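Local coordinates for protein PLP-Dependent L-Arginine Hydroxylase MppP (Streptomyces wadayamensis, PDB 6C9B) that uses pyridoxal 5'-phosphate to oxidise L-arginine, acting as an oxidase although it has the fold of the aminotransferases of class I, at residues Gly272-Ala275 with Asp276-Phe280; Ala67-Leu71 with Leu72-Gly76; Arg170-Arg173 with Leu174-Cys178. All coordinates share one frame; numbering follows the deposited sequence.

Interaction 1. Residues Gly272-Ala275 with Asp276-Phe280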
ATOM      1  N   GLY B 272      12.170  22.063  16.471  1.00 35.01           N
ATOM      2  CA  GLY B 272      13.228  21.554  17.324  1.00 35.27           C
ATOM      3  C   GLY B 272      13.258  20.038  17.398  1.00 31.52           C
ATOM      4  O   GLY B 272      14.234  19.455  17.880  1.00 31.67           O
ATOM      5  N   GLY B 273      12.193  19.389  16.931  1.00 28.06           N
ATOM      6  CA  GLY B 273      12.141  17.939  16.970  1.00 26.54           C
ATOM      7  C   GLY B 273      13.205  17.278  16.122  1.00 26.44           C
ATOM      8  O   GLY B 273      13.709  16.205  16.477  1.00 27.23           O
ATOM      9  N   LEU B 274      13.568  17.894  14.989  1.00 25.62           N
ATOM     10  CA  LEU B 274      14.530  17.232  14.111  1.00 26.21           C
ATOM     11  C   LEU B 274      15.915  17.231  14.743  1.00 25.68           C
ATOM     12  O   LEU B 274      16.621  16.216  14.694  1.00 26.86           O
ATOM     13  CB  LEU B 274      14.552  17.893  12.732  1.00 29.96           C
ATOM     14  CG  LEU B 274      15.243  17.052  11.647  1.00 27.47           C
ATOM     15  CD1 LEU B 274      14.457  15.783  11.342  1.00 27.86           C
ATOM     16  CD2 LEU B 274      15.396  17.859  10.387  1.00 29.30           C
ATOM     17  N   ALA B 275      16.307  18.350  15.363  1.00 28.18           N
ATOM     18  CA  ALA B 275      17.579  18.395  16.071  1.00 28.29           C
ATOM     19  C   ALA B 275      17.607  17.367  17.195  1.00 28.49           C
ATOM     20  O   ALA B 275      18.617  16.681  17.398  1.00 31.15           O
ATOM     21  CB  ALA B 275      17.828  19.803  16.611  1.00 33.98           C
ATOM     22  N   ASP B 276      16.494  17.227  17.920  1.00 27.94           N
ATOM     23  CA  ASP B 276      16.413  16.224  18.981  1.00 27.82           C
ATOM     24  C   ASP B 276      16.548  14.817  18.415  1.00 26.62           C
ATOM     25  O   ASP B 276      17.165  13.942  19.036  1.00 27.22           O
ATOM     26  CB  ASP B 276      15.089  16.356  19.730  1.00 27.82           C
ATOM     27  CG  ASP B 276      15.000  17.638  20.571  1.00 42.90           C
ATOM     28  OD1 ASP B 276      16.013  18.349  20.722  1.00 43.20           O
ATOM     29  OD2 ASP B 276      13.900  17.933  21.075  1.00 39.91           O
ATOM     30  N   LEU B 277      15.963  14.580  17.240  1.00 25.44           N
ATOM     31  CA  LEU B 277      16.072  13.266  16.620  1.00 22.86           C
ATOM     32  C   LEU B 277      17.517  12.979  16.254  1.00 25.05           C
ATOM     33  O   LEU B 277      18.029  11.890  16.521  1.00 23.84           O
ATOM     34  CB  LEU B 277      15.186  13.195  15.379  1.00 22.22           C
ATOM     35  CG  LEU B 277      15.256  11.895  14.587  1.00 22.79           C
ATOM     36  CD1 LEU B 277      14.890  10.684  15.462  1.00 29.35           C
ATOM     37  CD2 LEU B 277      14.344  12.005  13.387  1.00 30.65           C
ATOM     38  N   HIS B 278      18.206  13.960  15.663  1.00 23.06           N
ATOM     39  CA  HIS B 278      19.609  13.748  15.314  1.00 24.16           C
ATOM     40  C   HIS B 278      20.440  13.434  16.549  1.00 24.42           C
ATOM     41  O   HIS B 278      21.293  12.538  16.520  1.00 26.04           O
ATOM     42  CB  HIS B 278      20.165  14.975  14.600  1.00 27.64           C
ATOM     43  CG  HIS B 278      19.555  15.215  13.260  1.00 22.86           C
ATOM     44  ND1 HIS B 278      19.719  16.406  12.584  1.00 27.61           N
ATOM     45  CD2 HIS B 278      18.816  14.420  12.451  1.00 28.53           C
ATOM     46  CE1 HIS B 278      19.087  16.341  11.424  1.00 31.34           C
ATOM     47  NE2 HIS B 278      18.541  15.144  11.314  1.00 27.35           N
ATOM     48  N   ALA B 279      20.191  14.140  17.655  1.00 26.19           N
ATOM     49  CA  ALA B 279      20.950  13.867  18.877  1.00 26.98           C
ATOM     50  C   ALA B 279      20.628  12.481  19.423  1.00 31.78           C
ATOM     51  O   ALA B 279      21.513  11.791  19.953  1.00 29.28           O
ATOM     52  CB  ALA B 279      20.671  14.950  19.922  1.00 33.75           C
ATOM     53  N   PHE B 280      19.370  12.049  19.281  1.00 28.07           N
ATOM     54  CA  PHE B 280      18.956  10.737  19.764  1.00 28.81           C
ATOM     55  C   PHE B 280      19.628   9.623  18.972  1.00 31.84           C
ATOM     56  O   PHE B 280      20.138   8.661  19.547  1.00 24.04           O
ATOM     57  CB  PHE B 280      17.440  10.617  19.679  1.00 26.02           C
ATOM     58  CG  PHE B 280      16.909   9.289  20.134  1.00 24.48           C
ATOM     59  CD1 PHE B 280      16.845   8.977  21.481  1.00 32.20           C
ATOM     60  CD2 PHE B 280      16.451   8.368  19.222  1.00 27.38           C
ATOM     61  CE1 PHE B 280      16.351   7.747  21.902  1.00 34.55           C
ATOM     62  CE2 PHE B 280      15.965   7.144  19.650  1.00 29.18           C
ATOM     63  CZ  PHE B 280      15.914   6.843  20.981  1.00 29.77           C
TER
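His278 lies one helical turn beyond Leu274, and its ring folds back over that turn. Its CB sits 3.6 Å from Ala275 O. Because CG stands anti to the carbonyl carbon and beside the backbone N (chi1 -67°), the imidazole is carried back along the helix rather than forward. CG then comes to rest 3.4 Å from Leu274 O, which lies over one ring face, displaced toward the rim, with CD2 and ND1 a little farther from the same oxygen. At the far end of the ring, CE1 and NE2 reach the branch point of the leucine, Leu274 CG to His278 NE2 being 3.8 Å. Leu274 O also takes the backbone bond of the turn, from His278 N at 2.9 Å, so this one oxygen meets both the amide and the ring of the same residue. Leu274 CD1 and Leu277 CD2 approach to 4.3 Å. All this lies within helix 256-291, just past an irregularity where the amides of Gly272 and Ala275 lack the bond to the preceding turn. His278 NE2 touches Leu274 only through carbon; its hydrogen-bond partner is Gly193 O, and since a carbonyl oxygen can only accept, NE2 carries a hydrogen in this bond.

Interaction 2. Residues Ala67-Leu71 with Leu72-Gly76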
ATOM      1  N   ALA B  67       5.011  21.204   4.484  1.00 23.70           N
ATOM      2  CA  ALA B  67       5.690  21.072   5.764  1.00 24.01           C
ATOM      3  C   ALA B  67       6.882  20.130   5.670  1.00 24.75           C
ATOM      4  O   ALA B  67       7.950  20.428   6.221  1.00 26.19           O
ATOM      5  CB  ALA B  67       4.710  20.599   6.841  1.00 26.33           C
ATOM      6  N   TYR B  68       6.714  18.982   4.989  1.00 22.57           N
ATOM      7  CA  TYR B  68       7.756  17.956   4.950  1.00 20.68           C
ATOM      8  C   TYR B  68       8.929  18.386   4.065  1.00 23.11           C
ATOM      9  O   TYR B  68      10.093  18.314   4.478  1.00 22.76           O
ATOM     10  CB  TYR B  68       7.162  16.613   4.478  1.00 18.64           C
ATOM     11  CG  TYR B  68       8.196  15.513   4.475  1.00 22.15           C
ATOM     12  CD1 TYR B  68       8.621  14.921   5.667  1.00 23.13           C
ATOM     13  CD2 TYR B  68       8.789  15.093   3.290  1.00 21.34           C
ATOM     14  CE1 TYR B  68       9.594  13.945   5.683  1.00 21.85           C
ATOM     15  CE2 TYR B  68       9.783  14.117   3.304  1.00 19.45           C
ATOM     16  CZ  TYR B  68      10.172  13.555   4.502  1.00 22.39           C
ATOM     17  OH  TYR B  68      11.145  12.611   4.537  1.00 23.33           O
ATOM     18  N   PHE B  69       8.637  18.838   2.840  1.00 21.54           N
ATOM     19  CA  PHE B  69       9.700  19.266   1.928  1.00 21.08           C
ATOM     20  C   PHE B  69      10.490  20.440   2.499  1.00 25.47           C
ATOM     21  O   PHE B  69      11.719  20.457   2.424  1.00 23.11           O
ATOM     22  CB  PHE B  69       9.108  19.639   0.576  1.00 22.00           C
ATOM     23  CG  PHE B  69       8.682  18.456  -0.244  1.00 21.02           C
ATOM     24  CD1 PHE B  69       9.618  17.697  -0.917  1.00 25.66           C
ATOM     25  CD2 PHE B  69       7.343  18.147  -0.393  1.00 24.72           C
ATOM     26  CE1 PHE B  69       9.229  16.629  -1.686  1.00 25.96           C
ATOM     27  CE2 PHE B  69       6.948  17.075  -1.165  1.00 24.97           C
ATOM     28  CZ  PHE B  69       7.907  16.318  -1.816  1.00 25.29           C
ATOM     29  N   THR B  70       9.805  21.441   3.062  1.00 25.27           N
ATOM     30  CA  THR B  70      10.526  22.605   3.574  1.00 25.33           C
ATOM     31  C   THR B  70      11.356  22.240   4.797  1.00 25.95           C
ATOM     32  O   THR B  70      12.478  22.736   4.963  1.00 24.63           O
ATOM     33  CB  THR B  70       9.555  23.745   3.906  1.00 29.29           C
ATOM     34  OG1 THR B  70       8.679  23.349   4.956  1.00 42.46           O
ATOM     35  CG2 THR B  70       8.746  24.113   2.700  1.00 27.86           C
ATOM     36  N   LEU B  71      10.825  21.371   5.663  1.00 23.49           N
ATOM     37  CA  LEU B  71      11.586  20.903   6.815  1.00 23.35           C
ATOM     38  C   LEU B  71      12.956  20.412   6.411  1.00 26.80           C
ATOM     39  O   LEU B  71      13.947  20.644   7.120  1.00 24.87           O
ATOM     40  CB  LEU B  71      10.838  19.766   7.513  1.00 23.51           C
ATOM     41  CG  LEU B  71      11.592  18.985   8.597  1.00 25.04           C
ATOM     42  CD1 LEU B  71      11.713  19.833   9.835  1.00 24.80           C
ATOM     43  CD2 LEU B  71      10.899  17.684   8.944  1.00 23.55           C
ATOM     44  N   LEU B  72      13.031  19.715   5.278  1.00 22.08           N
ATOM     45  CA  LEU B  72      14.258  19.041   4.878  1.00 24.16           C
ATOM     46  C   LEU B  72      14.981  19.759   3.735  1.00 22.55           C
ATOM     47  O   LEU B  72      15.839  19.159   3.078  1.00 24.34           O
ATOM     48  CB  LEU B  72      13.948  17.584   4.521  1.00 22.84           C
ATOM     49  CG  LEU B  72      13.333  16.752   5.666  1.00 22.16           C
ATOM     50  CD1 LEU B  72      13.121  15.308   5.211  1.00 23.48           C
ATOM     51  CD2 LEU B  72      14.198  16.771   6.934  1.00 22.83           C
ATOM     52  N   GLY B  73      14.685  21.044   3.516  1.00 21.75           N
ATOM     53  CA  GLY B  73      15.487  21.879   2.648  1.00 22.22           C
ATOM     54  C   GLY B  73      15.103  21.796   1.194  1.00 24.23           C
ATOM     55  O   GLY B  73      15.812  22.354   0.345  1.00 23.84           O
ATOM     56  N   GLN B  74      14.012  21.117   0.881  1.00 22.65           N
ATOM     57  CA  GLN B  74      13.654  20.821  -0.504  1.00 19.78           C
ATOM     58  C   GLN B  74      12.676  21.864  -1.030  1.00 25.00           C
ATOM     59  O   GLN B  74      11.563  21.556  -1.466  1.00 26.72           O
ATOM     60  CB  GLN B  74      13.079  19.413  -0.603  1.00 22.87           C
ATOM     61  CG  GLN B  74      13.973  18.337  -0.046  1.00 18.07           C
ATOM     62  CD  GLN B  74      15.390  18.443  -0.570  1.00 22.48           C
ATOM     63  OE1 GLN B  74      15.645  18.258  -1.760  1.00 23.93           O
ATOM     64  NE2 GLN B  74      16.306  18.778   0.299  1.00 20.45           N
ATOM     65  N   HIS B  75      13.143  23.118  -1.020  1.00 26.44           N
ATOM     66  CA  HIS B  75      12.268  24.256  -1.297  1.00 28.58           C
ATOM     67  C   HIS B  75      11.774  24.292  -2.737  1.00 28.13           C
ATOM     68  O   HIS B  75      10.680  24.802  -2.990  1.00 31.10           O
ATOM     69  CB  HIS B  75      13.001  25.557  -0.969  1.00 35.84           C
ATOM     70  CG  HIS B  75      13.565  25.583   0.414  1.00 34.26           C
ATOM     71  ND1 HIS B  75      12.770  25.601   1.539  1.00 36.50           N
ATOM     72  CD2 HIS B  75      14.845  25.549   0.853  1.00 35.21           C
ATOM     73  CE1 HIS B  75      13.539  25.591   2.615  1.00 38.31           C
ATOM     74  NE2 HIS B  75      14.802  25.562   2.225  1.00 34.80           N
ATOM     75  N   GLY B  76      12.551  23.768  -3.685  1.00 27.30           N
ATOM     76  CA  GLY B  76      12.167  23.756  -5.083  1.00 28.85           C
ATOM     77  C   GLY B  76      11.267  22.621  -5.527  1.00 29.47           C
ATOM     78  O   GLY B  76      11.055  22.451  -6.736  1.00 25.80           O
TER
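A Schellman motif ends helix 57-71 here, with Gly73 as its C-prime residue. The outer bond runs from Gln74 N to Phe69 O at 2.8 Å, and the inner one from Gly73 N to Thr70 O at 3.1 Å. The inner bond is straight at its hydrogen (165°), yet the donor stands above the carbonyl plane of Thr70 instead of on a lone pair. Leu72 N is held less firmly, by weak bonds to the carbonyl oxygens of Tyr68 and Phe69. Gly73 makes the reversal with a positive phi of 86°, and Gln74 follows as the centre of an inverse gamma turn, a sequence that takes the chain out of the helix toward strand 84-87. Leu72 CD1 approaches the hydroxyl end of Tyr68, 3.5 Å from CZ, while its other methyl, CD2, lies 3.8 Å from Leu71 CG. Gln74 CB meets the Phe69 ring at its edge, in plane, with CD1 3.9 Å away. Bent at chi2 (-49°), the glutamine chain doubles back so that NE2 donates to Leu72 O at 2.8 Å; Leu72 O lies in the plane of the Gln74 amide, and the bond is nearly straight. The same NE2 also bonds Tyr200 O, and OE1 accepts from His202 N, fixing the rotation of the buried amide. Phe69 stacks on Tyr77 and rests against Leu232 and Val234 of strand 231-235.

Interaction 3. Residues Arg170-Arg173 with Leu174-Cys178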
ATOM      1  N   ARG B 170      28.102  15.773  -6.958  1.00 21.56           N
ATOM      2  CA  ARG B 170      27.952  14.528  -7.710  1.00 23.51           C
ATOM      3  C   ARG B 170      26.528  14.347  -8.209  1.00 21.16           C
ATOM      4  O   ARG B 170      26.325  13.891  -9.340  1.00 22.32           O
ATOM      5  CB  ARG B 170      28.377  13.339  -6.851  1.00 24.22           C
ATOM      6  CG  ARG B 170      28.201  11.965  -7.512  1.00 24.63           C
ATOM      7  CD  ARG B 170      28.910  11.821  -8.855  1.00 25.14           C
ATOM      8  NE  ARG B 170      30.364  11.973  -8.756  1.00 26.01           N
ATOM      9  CZ  ARG B 170      31.170  12.181  -9.800  1.00 25.00           C
ATOM     10  NH1 ARG B 170      30.681  12.256 -11.029  1.00 26.40           N
ATOM     11  NH2 ARG B 170      32.470  12.308  -9.615  1.00 29.95           N
ATOM     12  N   LEU B 171      25.520  14.718  -7.406  1.00 19.63           N
ATOM     13  CA  LEU B 171      24.157  14.713  -7.939  1.00 20.74           C
ATOM     14  C   LEU B 171      24.084  15.574  -9.182  1.00 20.11           C
ATOM     15  O   LEU B 171      23.485  15.174 -10.192  1.00 20.85           O
ATOM     16  CB  LEU B 171      23.151  15.212  -6.903  1.00 21.63           C
ATOM     17  CG  LEU B 171      21.691  15.231  -7.398  1.00 19.51           C
ATOM     18  CD1 LEU B 171      21.169  13.837  -7.735  1.00 20.80           C
ATOM     19  CD2 LEU B 171      20.731  15.878  -6.381  1.00 18.38           C
ATOM     20  N   ARG B 172      24.709  16.745  -9.136  1.00 19.32           N
ATOM     21  CA  ARG B 172      24.668  17.646 -10.287  1.00 21.82           C
ATOM     22  C   ARG B 172      25.289  16.985 -11.503  1.00 20.90           C
ATOM     23  O   ARG B 172      24.709  16.991 -12.596  1.00 24.34           O
ATOM     24  CB  ARG B 172      25.388  18.964  -9.956  1.00 26.16           C
ATOM     25  CG  ARG B 172      25.484  19.916 -11.147  1.00 28.94           C
ATOM     26  CD  ARG B 172      26.114  21.254 -10.735  1.00 36.56           C
ATOM     27  NE  ARG B 172      25.304  21.887  -9.696  1.00 77.60           N
ATOM     28  CZ  ARG B 172      25.652  22.031  -8.416  1.00 79.92           C
ATOM     29  NH1 ARG B 172      24.796  22.606  -7.578  1.00 61.82           N
ATOM     30  NH2 ARG B 172      26.841  21.631  -7.966  1.00 71.12           N
ATOM     31  N   ARG B 173      26.473  16.392 -11.330  1.00 22.21           N
ATOM     32  CA  ARG B 173      27.136  15.756 -12.463  1.00 20.19           C
ATOM     33  C   ARG B 173      26.334  14.568 -12.987  1.00 18.34           C
ATOM     34  O   ARG B 173      26.211  14.374 -14.204  1.00 22.45           O
ATOM     35  CB  ARG B 173      28.545  15.318 -12.075  1.00 25.00           C
ATOM     36  CG  ARG B 173      29.312  14.692 -13.228  1.00 41.73           C
ATOM     37  CD  ARG B 173      29.587  15.720 -14.353  1.00 53.66           C
ATOM     38  NE  ARG B 173      29.897  15.067 -15.622  1.00 65.66           N
ATOM     39  CZ  ARG B 173      29.511  15.495 -16.825  1.00 71.88           C
ATOM     40  NH1 ARG B 173      28.769  16.595 -16.967  1.00 50.54           N
ATOM     41  NH2 ARG B 173      29.864  14.801 -17.900  1.00 76.79           N
ATOM     42  N   LEU B 174      25.778  13.762 -12.089  1.00 18.63           N
ATOM     43  CA  LEU B 174      24.984  12.613 -12.516  1.00 17.35           C
ATOM     44  C   LEU B 174      23.738  13.062 -13.280  1.00 19.87           C
ATOM     45  O   LEU B 174      23.370  12.470 -14.298  1.00 20.36           O
ATOM     46  CB  LEU B 174      24.608  11.797 -11.281  1.00 20.39           C
ATOM     47  CG  LEU B 174      23.898  10.470 -11.479  1.00 34.01           C
ATOM     48  CD1 LEU B 174      24.729   9.512 -12.317  1.00 31.05           C
ATOM     49  CD2 LEU B 174      23.645   9.847 -10.107  1.00 31.94           C
ATOM     50  N   ALA B 175      23.059  14.098 -12.788  1.00 21.90           N
ATOM     51  CA  ALA B 175      21.892  14.602 -13.499  1.00 17.32           C
ATOM     52  C   ALA B 175      22.277  15.182 -14.862  1.00 19.20           C
ATOM     53  O   ALA B 175      21.541  15.020 -15.844  1.00 22.15           O
ATOM     54  CB  ALA B 175      21.169  15.644 -12.652  1.00 25.03           C
ATOM     55  N   GLU B 176      23.422  15.867 -14.949  1.00 20.56           N
ATOM     56  CA  GLU B 176      23.892  16.334 -16.249  1.00 21.23           C
ATOM     57  C   GLU B 176      24.163  15.166 -17.194  1.00 25.28           C
ATOM     58  O   GLU B 176      23.805  15.234 -18.371  1.00 22.92           O
ATOM     59  CB  GLU B 176      25.143  17.186 -16.092  1.00 22.39           C
ATOM     60  CG  GLU B 176      24.900  18.505 -15.381  1.00 26.77           C
ATOM     61  CD  GLU B 176      26.189  19.245 -15.082  1.00 30.20           C
ATOM     62  OE1 GLU B 176      27.284  18.722 -15.384  1.00 32.94           O
ATOM     63  OE2 GLU B 176      26.114  20.349 -14.521  1.00 34.60           O
ATOM     64  N   GLN B 177      24.820  14.102 -16.698  1.00 19.66           N
ATOM     65  CA  GLN B 177      25.077  12.917 -17.514  1.00 19.23           C
ATOM     66  C   GLN B 177      23.778  12.279 -17.994  1.00 22.25           C
ATOM     67  O   GLN B 177      23.668  11.916 -19.176  1.00 22.35           O
ATOM     68  CB  GLN B 177      25.906  11.886 -16.750  1.00 22.30           C
ATOM     69  CG  GLN B 177      27.327  12.300 -16.367  1.00 24.79           C
ATOM     70  CD  GLN B 177      28.144  11.101 -16.051  1.00 21.83           C
ATOM     71  OE1 GLN B 177      28.138  10.591 -14.898  1.00 25.43           O
ATOM     72  NE2 GLN B 177      28.804  10.571 -17.081  1.00 25.42           N
ATOM     73  N   CYS B 178      22.780  12.153 -17.102  1.00 18.89           N
ATOM     74  CA  CYS B 178      21.505  11.559 -17.488  1.00 18.68           C
ATOM     75  C   CYS B 178      20.817  12.417 -18.536  1.00 20.77           C
ATOM     76  O   CYS B 178      20.287  11.894 -19.515  1.00 24.44           O
ATOM     77  CB  CYS B 178      20.600  11.367 -16.273  1.00 21.18           C
ATOM     78  SG  CYS B 178      21.187   9.995 -15.223  1.00 22.47           S
TER
HETATM   79  O   HOH W   1      28.153  11.192 -12.106  1.00 21.71           O
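Arg173 and Glu176, three residues apart on helix 168-181, form a salt bridge through Arg173 NH1 and Glu176 OE1 at 3.0 Å. The carboxylate oxygen lies at the edge of the guanidinium, in its plane, and offers its anti lone pair, the one turned away from OE2. The two flat groups are nevertheless steeply inclined, 74° apart, and a single oxygen makes the bond. Gln177 approaches the same guanidinium from over one face: its CG lies 3.8 Å from Arg173 NE, above the plane and toward the rim. Edge and face of the arginine are thus met by consecutive residues of the next turn. The second carboxylate oxygen, Glu176 OE2, lies 3.5 Å from Arg172 CG, a contact with the aliphatic part of that arginine, which runs alongside Glu176; the Arg172 guanidinium pairs instead with Glu168 through NH1.

What positions these groups begins with the arginine's own chain, which bends at chi2 (66°) to bring its head over the following turn. Arg173 NE then forms a salt bridge with Asp141 OD2, probably limiting the swing of the guanidinium, and Asp141 OD1 forms another with Arg170 NH1, so this one carboxylate joins two arginines. A water accepts from Arg170 NH1 at 2.9 Å and donates to Gln177 OE1 at 2.9 Å, while Gln177 NE2 donates to Leu142 O; both ends of this amide are therefore engaged.

The apolar residues of the same turns, Leu171, Leu174, Ala175 and Cys178, pack on Leu185 of strand 184-188, and Leu171 and Ala175 also touch helix 202-209. Helix 168-181 is the connection in a beta-alpha-beta unit, between strands 152-156 and 184-188 of the seven-stranded sheet.

From the N terminus, interaction 2 comes first, at the C-terminal end of helix 57-71. Interaction 3 follows on helix 168-181, within a beta-alpha-beta unit of the seven-stranded sheet, and interaction 1 comes last, on the long helix 256-291. Each closes only a local turn, and the three run in series, with none nested or crossed. Interactions 1 and 2 touch: Leu274 CD2 packs 3.8 Å from Leu72 CD2, joining the end of helix 57-71 to helix 256-291. Interaction 3 has no touch with either; its nearest atoms are about 7 Å from interaction 2 and about 18 Å from interaction 1.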